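Chitinase (Paenibacillus sp. FPU-7, PDB 5GZT) probably catalyses the random endo-hydrolysis of beta-1,4 linkages between N-acetylglucosamine units in chitin and chitodextrins. Local coordinates at residues T326-I331 against I337-N342; S1095-A1100 against F1129-A1134; A250-Y255 against Y475-N480; P1030-N1033 against F1037-A1040. One frame throughout, in Å; residues are numbered along the deposited sequence.

Interaction 1: residues T326-I331 against I337-N342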
# COMPACT_ATOMS: atom_id res chain seq x y z
N THR B 326 -8.37 -16.49 21.49
CA THR B 326 -7.55 -16.63 22.73
C THR B 326 -7.64 -17.99 23.36
O THR B 326 -6.69 -18.37 24.02
CB THR B 326 -7.89 -15.61 23.84
OG1 THR B 326 -9.30 -15.64 24.14
CG2 THR B 326 -7.49 -14.20 23.37
N GLU B 327 -8.74 -18.71 23.11
CA GLU B 327 -9.02 -20.02 23.70
C GLU B 327 -8.91 -21.15 22.69
O GLU B 327 -9.40 -22.26 22.93
CB GLU B 327 -10.42 -20.02 24.35
CG GLU B 327 -10.76 -18.81 25.25
CD GLU B 327 -9.64 -18.45 26.24
OE1 GLU B 327 -9.01 -19.40 26.76
OE2 GLU B 327 -9.38 -17.25 26.53
N ASP B 328 -8.26 -20.91 21.55
CA ASP B 328 -7.94 -21.98 20.58
C ASP B 328 -7.39 -23.17 21.36
O ASP B 328 -6.35 -23.02 22.02
CB ASP B 328 -6.91 -21.47 19.53
CG ASP B 328 -6.65 -22.45 18.40
OD1 ASP B 328 -7.00 -23.62 18.56
OD2 ASP B 328 -6.08 -22.04 17.34
N PRO B 329 -8.08 -24.34 21.31
CA PRO B 329 -7.65 -25.51 22.11
C PRO B 329 -6.47 -26.29 21.47
O PRO B 329 -5.96 -27.21 22.05
CB PRO B 329 -8.90 -26.39 22.10
CG PRO B 329 -9.47 -26.16 20.72
CD PRO B 329 -9.24 -24.68 20.45
N THR B 330 -6.06 -25.86 20.30
CA THR B 330 -5.09 -26.53 19.46
C THR B 330 -3.66 -26.11 19.85
O THR B 330 -2.68 -26.70 19.42
CB THR B 330 -5.46 -26.15 18.00
OG1 THR B 330 -6.60 -26.95 17.63
CG2 THR B 330 -4.32 -26.24 17.00
N ILE B 331 -3.57 -25.04 20.62
CA ILE B 331 -2.30 -24.53 21.07
C ILE B 331 -2.11 -24.88 22.55
O ILE B 331 -2.95 -25.60 23.15
CB ILE B 331 -2.21 -23.03 20.74
CG1 ILE B 331 -3.36 -22.24 21.43
CG2 ILE B 331 -2.20 -22.88 19.21
CD1 ILE B 331 -3.35 -20.71 21.29
N ILE B 337 -2.31 -18.05 27.08
CA ILE B 337 -2.00 -16.96 28.00
C ILE B 337 -1.40 -15.77 27.25
O ILE B 337 -1.79 -14.64 27.52
CB ILE B 337 -1.07 -17.41 29.15
CG1 ILE B 337 -1.85 -18.39 30.08
CG2 ILE B 337 -0.51 -16.20 29.92
CD1 ILE B 337 -0.99 -19.18 31.06
N LYS B 338 -0.46 -16.00 26.35
CA LYS B 338 0.11 -14.91 25.52
C LYS B 338 -1.01 -14.20 24.70
O LYS B 338 -1.08 -12.98 24.70
CB LYS B 338 1.21 -15.43 24.59
CG LYS B 338 2.12 -14.36 24.00
CD LYS B 338 3.01 -14.89 22.84
CE LYS B 338 2.60 -14.35 21.43
NZ LYS B 338 1.12 -14.42 21.02
N ARG B 339 -1.90 -14.99 24.09
CA ARG B 339 -3.01 -14.46 23.33
C ARG B 339 -3.92 -13.57 24.18
O ARG B 339 -4.23 -12.45 23.78
CB ARG B 339 -3.80 -15.59 22.72
CG ARG B 339 -3.06 -16.22 21.52
CD ARG B 339 -3.99 -17.13 20.72
NE ARG B 339 -3.27 -17.76 19.62
CZ ARG B 339 -3.86 -18.51 18.68
NH1 ARG B 339 -5.17 -18.71 18.66
NH2 ARG B 339 -3.13 -19.05 17.73
N ARG B 340 -4.28 -14.05 25.38
CA ARG B 340 -5.14 -13.26 26.28
C ARG B 340 -4.54 -11.95 26.69
O ARG B 340 -5.30 -11.00 26.87
CB ARG B 340 -5.52 -14.04 27.54
CG ARG B 340 -6.40 -15.27 27.28
CD ARG B 340 -6.31 -16.18 28.51
NE ARG B 340 -6.95 -17.46 28.28
CZ ARG B 340 -6.53 -18.60 28.80
NH1 ARG B 340 -5.45 -18.67 29.58
NH2 ARG B 340 -7.16 -19.69 28.47
N ASN B 341 -3.21 -11.88 26.77
CA ASN B 341 -2.48 -10.63 27.02
C ASN B 341 -1.97 -9.89 25.79
O ASN B 341 -1.02 -9.02 25.88
CB ASN B 341 -1.29 -10.89 27.97
CG ASN B 341 -1.74 -11.60 29.26
OD1 ASN B 341 -2.84 -11.42 29.71
ND2 ASN B 341 -0.86 -12.44 29.83
N ASN B 342 -2.56 -10.15 24.64
CA ASN B 342 -2.04 -9.52 23.40
C ASN B 342 -2.00 -7.98 23.54
O ASN B 342 -2.99 -7.39 23.82
CB ASN B 342 -2.91 -9.93 22.22
CG ASN B 342 -2.23 -9.62 20.92
OD1 ASN B 342 -1.19 -10.23 20.63
ND2 ASN B 342 -2.68 -8.56 20.23

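Interaction 2: residues S1095-A1100 against F1129-A1134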
# COMPACT_ATOMS: atom_id res chain seq x y z
N SER B 1095 32.58 -5.36 18.71
CA SER B 1095 32.27 -4.58 17.52
C SER B 1095 33.51 -4.44 16.62
O SER B 1095 33.38 -4.48 15.41
CB SER B 1095 31.66 -3.25 17.82
OG SER B 1095 32.58 -2.38 18.46
N LEU B 1096 34.71 -4.39 17.20
CA LEU B 1096 35.91 -4.24 16.37
C LEU B 1096 36.23 -5.53 15.66
O LEU B 1096 36.68 -5.52 14.51
CB LEU B 1096 37.12 -3.77 17.19
CG LEU B 1096 36.91 -2.35 17.67
CD1 LEU B 1096 37.95 -2.01 18.74
CD2 LEU B 1096 37.03 -1.34 16.57
N LYS B 1097 35.93 -6.66 16.29
CA LYS B 1097 36.01 -7.94 15.60
C LYS B 1097 35.13 -7.93 14.41
O LYS B 1097 35.58 -8.36 13.30
CB LYS B 1097 35.63 -9.11 16.49
CG LYS B 1097 35.53 -10.44 15.78
CD LYS B 1097 35.50 -11.58 16.77
CE LYS B 1097 34.21 -12.34 16.72
NZ LYS B 1097 33.12 -11.52 17.33
N TYR B 1098 33.89 -7.49 14.57
CA TYR B 1098 33.01 -7.49 13.42
C TYR B 1098 33.46 -6.48 12.28
O TYR B 1098 33.16 -6.72 11.13
CB TYR B 1098 31.60 -7.19 13.85
CG TYR B 1098 30.84 -8.41 14.41
CD1 TYR B 1098 30.21 -9.27 13.58
CD2 TYR B 1098 30.72 -8.62 15.77
CE1 TYR B 1098 29.53 -10.39 14.08
CE2 TYR B 1098 30.06 -9.74 16.31
CZ TYR B 1098 29.44 -10.60 15.45
OH TYR B 1098 28.75 -11.66 15.89
N LYS B 1099 34.06 -5.33 12.65
CA LYS B 1099 34.64 -4.36 11.65
C LYS B 1099 35.73 -5.04 10.86
O LYS B 1099 35.77 -4.92 9.65
CB LYS B 1099 35.17 -3.13 12.35
CG LYS B 1099 33.98 -2.26 12.77
CD LYS B 1099 34.38 -0.94 13.41
CE LYS B 1099 33.10 -0.12 13.60
NZ LYS B 1099 33.34 1.23 14.15
N ALA B 1100 36.54 -5.80 11.56
CA ALA B 1100 37.62 -6.53 10.99
C ALA B 1100 37.16 -7.68 10.06
O ALA B 1100 37.69 -7.91 8.94
CB ALA B 1100 38.51 -7.06 12.07
N PHE B 1129 43.46 -7.26 15.64
CA PHE B 1129 44.56 -8.01 15.17
C PHE B 1129 44.20 -9.50 15.15
O PHE B 1129 44.54 -10.22 14.19
CB PHE B 1129 45.76 -7.79 16.11
CG PHE B 1129 46.99 -8.60 15.75
CD1 PHE B 1129 47.88 -8.15 14.77
CD2 PHE B 1129 47.30 -9.79 16.45
CE1 PHE B 1129 49.01 -8.88 14.42
CE2 PHE B 1129 48.43 -10.56 16.12
CZ PHE B 1129 49.32 -10.09 15.11
N ASN B 1130 43.53 -10.00 16.21
CA ASN B 1130 43.25 -11.44 16.22
C ASN B 1130 42.29 -11.80 15.11
O ASN B 1130 42.44 -12.82 14.50
CB ASN B 1130 42.70 -11.91 17.60
CG ASN B 1130 43.73 -11.81 18.70
OD1 ASN B 1130 44.95 -11.73 18.49
ND2 ASN B 1130 43.21 -11.78 19.94
N GLU B 1131 41.30 -10.97 14.85
CA GLU B 1131 40.33 -11.28 13.78
C GLU B 1131 41.01 -11.17 12.42
O GLU B 1131 40.82 -12.05 11.55
CB GLU B 1131 39.12 -10.36 13.84
CG GLU B 1131 38.14 -10.57 12.69
CD GLU B 1131 37.57 -12.03 12.69
OE1 GLU B 1131 37.59 -12.65 13.80
OE2 GLU B 1131 37.13 -12.53 11.60
N LEU B 1132 41.89 -10.16 12.23
CA LEU B 1132 42.56 -10.07 10.89
C LEU B 1132 43.51 -11.20 10.62
O LEU B 1132 43.81 -11.51 9.45
CB LEU B 1132 43.35 -8.75 10.72
CG LEU B 1132 42.44 -7.54 10.67
CD1 LEU B 1132 43.33 -6.32 10.47
CD2 LEU B 1132 41.33 -7.62 9.61
N LYS B 1133 44.10 -11.76 11.67
CA LYS B 1133 44.95 -12.93 11.46
C LYS B 1133 44.18 -14.20 11.20
O LYS B 1133 44.63 -15.02 10.42
CB LYS B 1133 45.83 -13.20 12.64
CG LYS B 1133 47.00 -12.23 12.75
CD LYS B 1133 47.81 -12.03 11.46
CE LYS B 1133 48.97 -11.09 11.65
NZ LYS B 1133 49.60 -10.85 10.32
N ALA B 1134 43.06 -14.38 11.91
CA ALA B 1134 42.25 -15.62 11.88
C ALA B 1134 41.90 -16.17 10.46
O ALA B 1134 41.66 -17.38 10.25
CB ALA B 1134 40.99 -15.39 12.70

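Interaction 3: residues A250-Y255 against Y475-N480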
# COMPACT_ATOMS: atom_id res chain seq x y z
N ALA B 250 -0.39 8.81 -3.47
CA ALA B 250 -1.32 7.74 -3.73
C ALA B 250 -2.50 7.81 -2.78
O ALA B 250 -2.33 8.22 -1.61
CB ALA B 250 -0.62 6.38 -3.59
N GLY B 251 -3.66 7.41 -3.29
CA GLY B 251 -4.86 7.18 -2.49
C GLY B 251 -6.05 7.99 -3.00
O GLY B 251 -6.18 8.23 -4.21
N THR B 252 -6.91 8.42 -2.08
CA THR B 252 -8.17 9.07 -2.48
C THR B 252 -8.05 10.62 -2.44
O THR B 252 -7.70 11.18 -1.42
CB THR B 252 -9.33 8.64 -1.63
OG1 THR B 252 -9.52 7.23 -1.76
CG2 THR B 252 -10.61 9.33 -2.13
N TRP B 253 -8.26 11.26 -3.60
CA TRP B 253 -8.30 12.75 -3.72
C TRP B 253 -9.74 13.22 -3.79
O TRP B 253 -10.58 12.58 -4.38
CB TRP B 253 -7.53 13.27 -4.93
CG TRP B 253 -6.08 13.15 -4.72
CD1 TRP B 253 -5.40 11.98 -4.62
CD2 TRP B 253 -5.12 14.20 -4.55
NE1 TRP B 253 -4.07 12.23 -4.43
CE2 TRP B 253 -3.86 13.58 -4.38
CE3 TRP B 253 -5.17 15.59 -4.62
CZ2 TRP B 253 -2.67 14.30 -4.20
CZ3 TRP B 253 -3.99 16.33 -4.42
CH2 TRP B 253 -2.76 15.68 -4.21
N LEU B 254 -10.02 14.34 -3.13
CA LEU B 254 -11.33 14.99 -3.23
C LEU B 254 -11.16 16.21 -4.12
O LEU B 254 -10.18 16.95 -4.01
CB LEU B 254 -11.85 15.34 -1.83
CG LEU B 254 -11.99 14.17 -0.84
CD1 LEU B 254 -12.32 14.68 0.56
CD2 LEU B 254 -13.06 13.17 -1.28
N TYR B 255 -12.08 16.39 -5.06
CA TYR B 255 -12.03 17.59 -5.90
C TYR B 255 -13.38 18.35 -5.97
O TYR B 255 -14.44 17.75 -5.82
CB TYR B 255 -11.51 17.25 -7.31
CG TYR B 255 -12.46 16.42 -8.13
CD1 TYR B 255 -12.55 15.05 -7.94
CD2 TYR B 255 -13.28 17.00 -9.08
CE1 TYR B 255 -13.43 14.27 -8.68
CE2 TYR B 255 -14.17 16.23 -9.83
CZ TYR B 255 -14.24 14.87 -9.63
OH TYR B 255 -15.12 14.10 -10.35
N TYR B 475 -19.69 2.42 -2.36
CA TYR B 475 -19.30 2.75 -0.99
C TYR B 475 -17.81 2.62 -0.63
O TYR B 475 -17.40 3.13 0.43
CB TYR B 475 -20.12 1.89 -0.06
CG TYR B 475 -21.58 1.93 -0.35
CD1 TYR B 475 -22.27 3.14 -0.45
CD2 TYR B 475 -22.30 0.73 -0.53
CE1 TYR B 475 -23.65 3.15 -0.74
CE2 TYR B 475 -23.67 0.72 -0.81
CZ TYR B 475 -24.34 1.92 -0.91
OH TYR B 475 -25.70 1.85 -1.17
N LEU B 476 -17.00 1.99 -1.51
CA LEU B 476 -15.61 1.57 -1.17
C LEU B 476 -14.54 2.41 -1.85
O LEU B 476 -14.63 2.64 -3.00
CB LEU B 476 -15.44 0.09 -1.57
CG LEU B 476 -16.47 -0.84 -0.94
CD1 LEU B 476 -16.40 -2.25 -1.48
CD2 LEU B 476 -16.38 -0.87 0.57
N ASP B 477 -13.53 2.90 -1.15
CA ASP B 477 -12.37 3.45 -1.86
C ASP B 477 -11.61 2.43 -2.77
O ASP B 477 -11.03 2.80 -3.84
CB ASP B 477 -11.37 4.06 -0.87
CG ASP B 477 -11.95 5.28 -0.13
OD1 ASP B 477 -12.78 5.02 0.77
OD2 ASP B 477 -11.51 6.43 -0.44
N TYR B 478 -11.58 1.18 -2.32
CA TYR B 478 -10.99 0.07 -3.10
C TYR B 478 -11.35 -1.26 -2.53
O TYR B 478 -11.79 -1.38 -1.35
CB TYR B 478 -9.47 0.26 -3.22
CG TYR B 478 -8.82 0.56 -1.91
CD1 TYR B 478 -8.77 1.83 -1.42
CD2 TYR B 478 -8.18 -0.46 -1.14
CE1 TYR B 478 -8.19 2.13 -0.20
CE2 TYR B 478 -7.54 -0.15 0.07
CZ TYR B 478 -7.57 1.12 0.56
OH TYR B 478 -6.95 1.45 1.74
N ILE B 479 -11.21 -2.27 -3.38
CA ILE B 479 -11.27 -3.66 -2.99
C ILE B 479 -9.82 -4.22 -2.97
O ILE B 479 -9.09 -4.16 -3.98
CB ILE B 479 -12.17 -4.46 -3.92
CG1 ILE B 479 -13.62 -3.90 -3.87
CG2 ILE B 479 -12.18 -5.91 -3.50
CD1 ILE B 479 -14.52 -4.51 -4.89
N ASN B 480 -9.43 -4.74 -1.81
CA ASN B 480 -8.20 -5.54 -1.64
C ASN B 480 -8.37 -7.00 -2.05
O ASN B 480 -8.98 -7.77 -1.31
CB ASN B 480 -7.76 -5.49 -0.21
CG ASN B 480 -7.52 -4.10 0.26
OD1 ASN B 480 -8.25 -3.60 1.11
ND2 ASN B 480 -6.49 -3.46 -0.25

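Interaction 4: residues P1030-N1033 against F1037-A1040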
# COMPACT_ATOMS: atom_id res chain seq x y z
N PRO B 1030 15.36 8.71 28.50
CA PRO B 1030 14.27 7.91 29.10
C PRO B 1030 14.64 6.46 29.18
O PRO B 1030 15.28 5.97 28.24
CB PRO B 1030 13.14 8.06 28.11
CG PRO B 1030 13.41 9.36 27.39
CD PRO B 1030 14.87 9.65 27.48
N ASN B 1031 14.28 5.76 30.26
CA ASN B 1031 14.54 4.32 30.31
C ASN B 1031 13.47 3.56 29.54
O ASN B 1031 12.59 2.92 30.13
CB ASN B 1031 14.71 3.83 31.72
CG ASN B 1031 15.22 2.41 31.80
OD1 ASN B 1031 15.41 1.72 30.78
ND2 ASN B 1031 15.47 1.96 33.01
N ILE B 1032 13.57 3.62 28.21
CA ILE B 1032 12.78 2.84 27.25
C ILE B 1032 13.79 2.20 26.30
O ILE B 1032 14.66 2.94 25.74
CB ILE B 1032 11.83 3.73 26.42
CG1 ILE B 1032 10.90 4.54 27.34
CG2 ILE B 1032 10.98 2.92 25.44
CD1 ILE B 1032 10.15 5.62 26.58
N ASN B 1033 13.67 0.87 26.13
CA ASN B 1033 14.58 0.02 25.38
C ASN B 1033 16.03 0.31 25.71
O ASN B 1033 16.87 0.44 24.81
CB ASN B 1033 14.35 0.18 23.87
CG ASN B 1033 12.93 -0.14 23.48
OD1 ASN B 1033 12.33 0.55 22.65
ND2 ASN B 1033 12.36 -1.17 24.08
N PHE B 1037 17.69 4.72 20.73
CA PHE B 1037 16.81 5.45 19.79
C PHE B 1037 15.66 6.13 20.57
O PHE B 1037 14.50 6.10 20.13
CB PHE B 1037 16.27 4.57 18.63
CG PHE B 1037 17.35 3.80 17.87
CD1 PHE B 1037 18.46 4.47 17.31
CD2 PHE B 1037 17.24 2.42 17.66
CE1 PHE B 1037 19.44 3.76 16.59
CE2 PHE B 1037 18.21 1.71 16.94
CZ PHE B 1037 19.31 2.38 16.45
N GLN B 1038 16.02 6.76 21.69
CA GLN B 1038 15.09 7.56 22.52
C GLN B 1038 15.36 9.05 22.39
O GLN B 1038 16.51 9.49 22.27
CB GLN B 1038 15.18 7.11 23.99
CG GLN B 1038 14.72 5.67 24.20
CD GLN B 1038 13.36 5.37 23.58
OE1 GLN B 1038 12.38 6.05 23.84
NE2 GLN B 1038 13.31 4.34 22.74
N GLN B 1039 14.29 9.82 22.35
CA GLN B 1039 14.39 11.28 22.49
C GLN B 1039 15.00 11.61 23.89
O GLN B 1039 14.68 10.97 24.89
CB GLN B 1039 13.03 11.89 22.25
CG GLN B 1039 12.99 13.41 22.30
CD GLN B 1039 13.87 14.07 21.24
OE1 GLN B 1039 13.80 13.73 20.05
NE2 GLN B 1039 14.70 15.03 21.68
N ALA B 1040 15.97 12.51 23.92
CA ALA B 1040 16.68 12.84 25.18
C ALA B 1040 16.47 14.32 25.52
O ALA B 1040 16.14 15.13 24.65
CB ALA B 1040 18.16 12.51 25.10

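Interaction 1: residues T326-I331 against I337-N342
Thr326 and Arg339 bring the two segments closest, their CA atoms 5.1 Å apart, where the last turn of helix 323-326 lies against the C-terminal part of helix 333-340. Glu327 leaves helical geometry, and a type I turn from Asp328 to Ile331 leads back toward the second helix; Asp328 OD1 accepts from Thr330 N, forming an Asx turn. Both helices belong to the first family 18 glycosidase region.

Arg340 grips Glu327 side-on in a salt bridge, the carboxylate and guanidinium planes only 10° apart. Arg340 NH2 reaches Glu327 OE1 at 2.5 Å and Arg340 NE reaches Glu327 OE2 at 3.0 Å, both nearly straight and both on syn lone pairs. The carboxylate gets there because the Glu327 chain folds back at chi2 (-47°), although its CB starts away from the helix. Thr326 OG1 adds a second bond to Glu327 OE2, from above the carboxylate plane. Arg339, extended, takes Ile331 CD1 over one guanidinium face, with Arg339 NE 3.4 Å from that methyl, while its NH1 bonds to Trp325 O and makes a long ion pair with Asp328.

A glutamine in place of Glu327, uncharged and with an NH2 for one oxygen, would probably break the two-pronged grip and leave Arg340 without its charged mate on this side. The contact thus pairs charge at a partly exposed surface, with Thr326 and Arg340 together fixing the rotation of the carboxylate.

Interaction 2: residues S1095-A1100 against F1129-A1134
Glu1131 lies across Lys1097 and Ala1100 where two helices, 1093-1106 and the C-terminal 1123-1133, pack side by side on the second family 18 TIM barrel. The short helical segments run in roughly the same direction, with axes 8.5 Å apart and crossing at -32°.

Glu1131 points its CB at the neighbouring helix, and with CG anti to the backbone N (chi1 176°) the methylene is carried into the interface, CG lying 3.6 Å from Ala1100 CB. A bend at chi2 (61°) then turns the carboxylate across the aliphatic part of Lys1097 at a slant: Glu1131 OE1 is 3.6 Å from Lys1097 CG. The lysine amine leads away, so Glu1131 OE1 meets the methylenes of Lys1097 and not its amine; the salt bridge of Glu1131 is made by OE2 to Lys1104, about two turns further along helix 1093-1106. With an alanine here, Lys1104 would be likely to lose this mate, and a gap would probably open where Glu1131 CG now meets Ala1100.

Leu1132 starts off to one side but brings a methyl inward, and its other neighbours include Leu766 of the barrel strand 765-771. Leu1132 CD2 rests 3.8 Å from Ala1100 CB and 3.7 Å from Ala1100 O.

Interaction 3: residues A250-Y255 against Y475-N480
Thr252 and Asp477 join an antiparallel hairpin strand to the first family 18 TIM barrel through one hydrogen bond. Strand 251-261 pairs with the long strand 264-284, which runs on into the barrel, while Asp477 sits just ahead of the barrel strand that ends at residue 481. The backbones stay well separated, their nearest CA atoms, those of Thr252 and Asp477, being 7.0 Å apart, so the connection depends on two buried side chains that both start toward each other.

Thr252 has OG1 anti to the carbonyl carbon (chi1 -61°), which directs the hydroxyl at the carboxylate and puts CG2 anti to the backbone N, still close to the same oxygen. Asp477 likewise has CG anti to its carbonyl carbon, and the two side chains meet at about a right angle. The hydroxyl donates to Asp477 OD2 through the anti lone pair, the one turned away from the other carboxylate oxygen. Thr252 CB and CG2 follow the hydroxyl in, at 3.3 and 3.5 Å from Asp477 OD2, the atom that makes the nearest approaches to Thr252.

Both carboxylate oxygens have further partners. Asp477 OD2 also bonds to Tyr450 OH, and Asp477 OD1 accepts from Leu453 N in the adjacent barrel strand, with Arg437 at a long, weak ion-pair distance; this network is likely to stabilise the buried negative charge and hold the carboxylate in its rotation. On the opposite end of the link, Thr252 packs on Phe274 of strand 264-284. The bond from Thr252 OG1 to Asp477 OD2 measures 2.5 Å.

Interaction 4: residues P1030-N1033 against F1037-A1040
Pro1030, Ile1032 and Gln1038 form a van der Waals contact at the surface, between two limbs of the loop that follows strand 1024-1026 in the second family 18 region. Neither limb is helix or strand, only three residues separate them, and no hydrogen bond crosses from one to the other.

Gln1038 carries most of it. Its chain starts toward the opposite limb and bends at chi2 (-50°), which folds the amide over Ile1032 instead of letting it extend. The two side chains meet at about a right angle: Gln1038 OE1 lies 3.5 Å from Ile1032 CB and 3.6 Å from Ile1032 CD1, and Gln1038 CG sits 3.1 Å from Ile1032 O. The amide nitrogen bonds to Leu1036 O in the connecting residues, which holds the amide in this pose. At the other end, the ring of Pro1030 comes up against the backbone of the second limb, its CD close to Gln1039 O.

Outside the loop, the backbone of Gln1038 pairs with Thr980 and Gln1039 NE2 bonds to Ser978 OG, while Phe1037 touches Ser989 and Ser992. The second limb is thereby tied to the long connection between barrel strand 964-967 and helix 998-1007, and the loop itself goes on to helix 1052-1058.

Interaction 3 is the buried one, whereas interactions 1 and 4 are surface contacts and interaction 2 is partly buried. Interactions 1 and 3 involve the first family 18 region, interactions 2 and 4 the second, and no two hold the same pair of elements. Along the chain, interaction 1 is nested within the loop closed by interaction 3, yet their centres lie about 36 Å apart. Chemistry differs with place: ion pairs at the surface helix ends of interaction 1, mainly van der Waals contact of methylene and methyl groups between the helices of interaction 2, with no hydrogen bond across, a single hydrogen bond in interaction 3, and uncharged loop contact in interaction 4. None touches another.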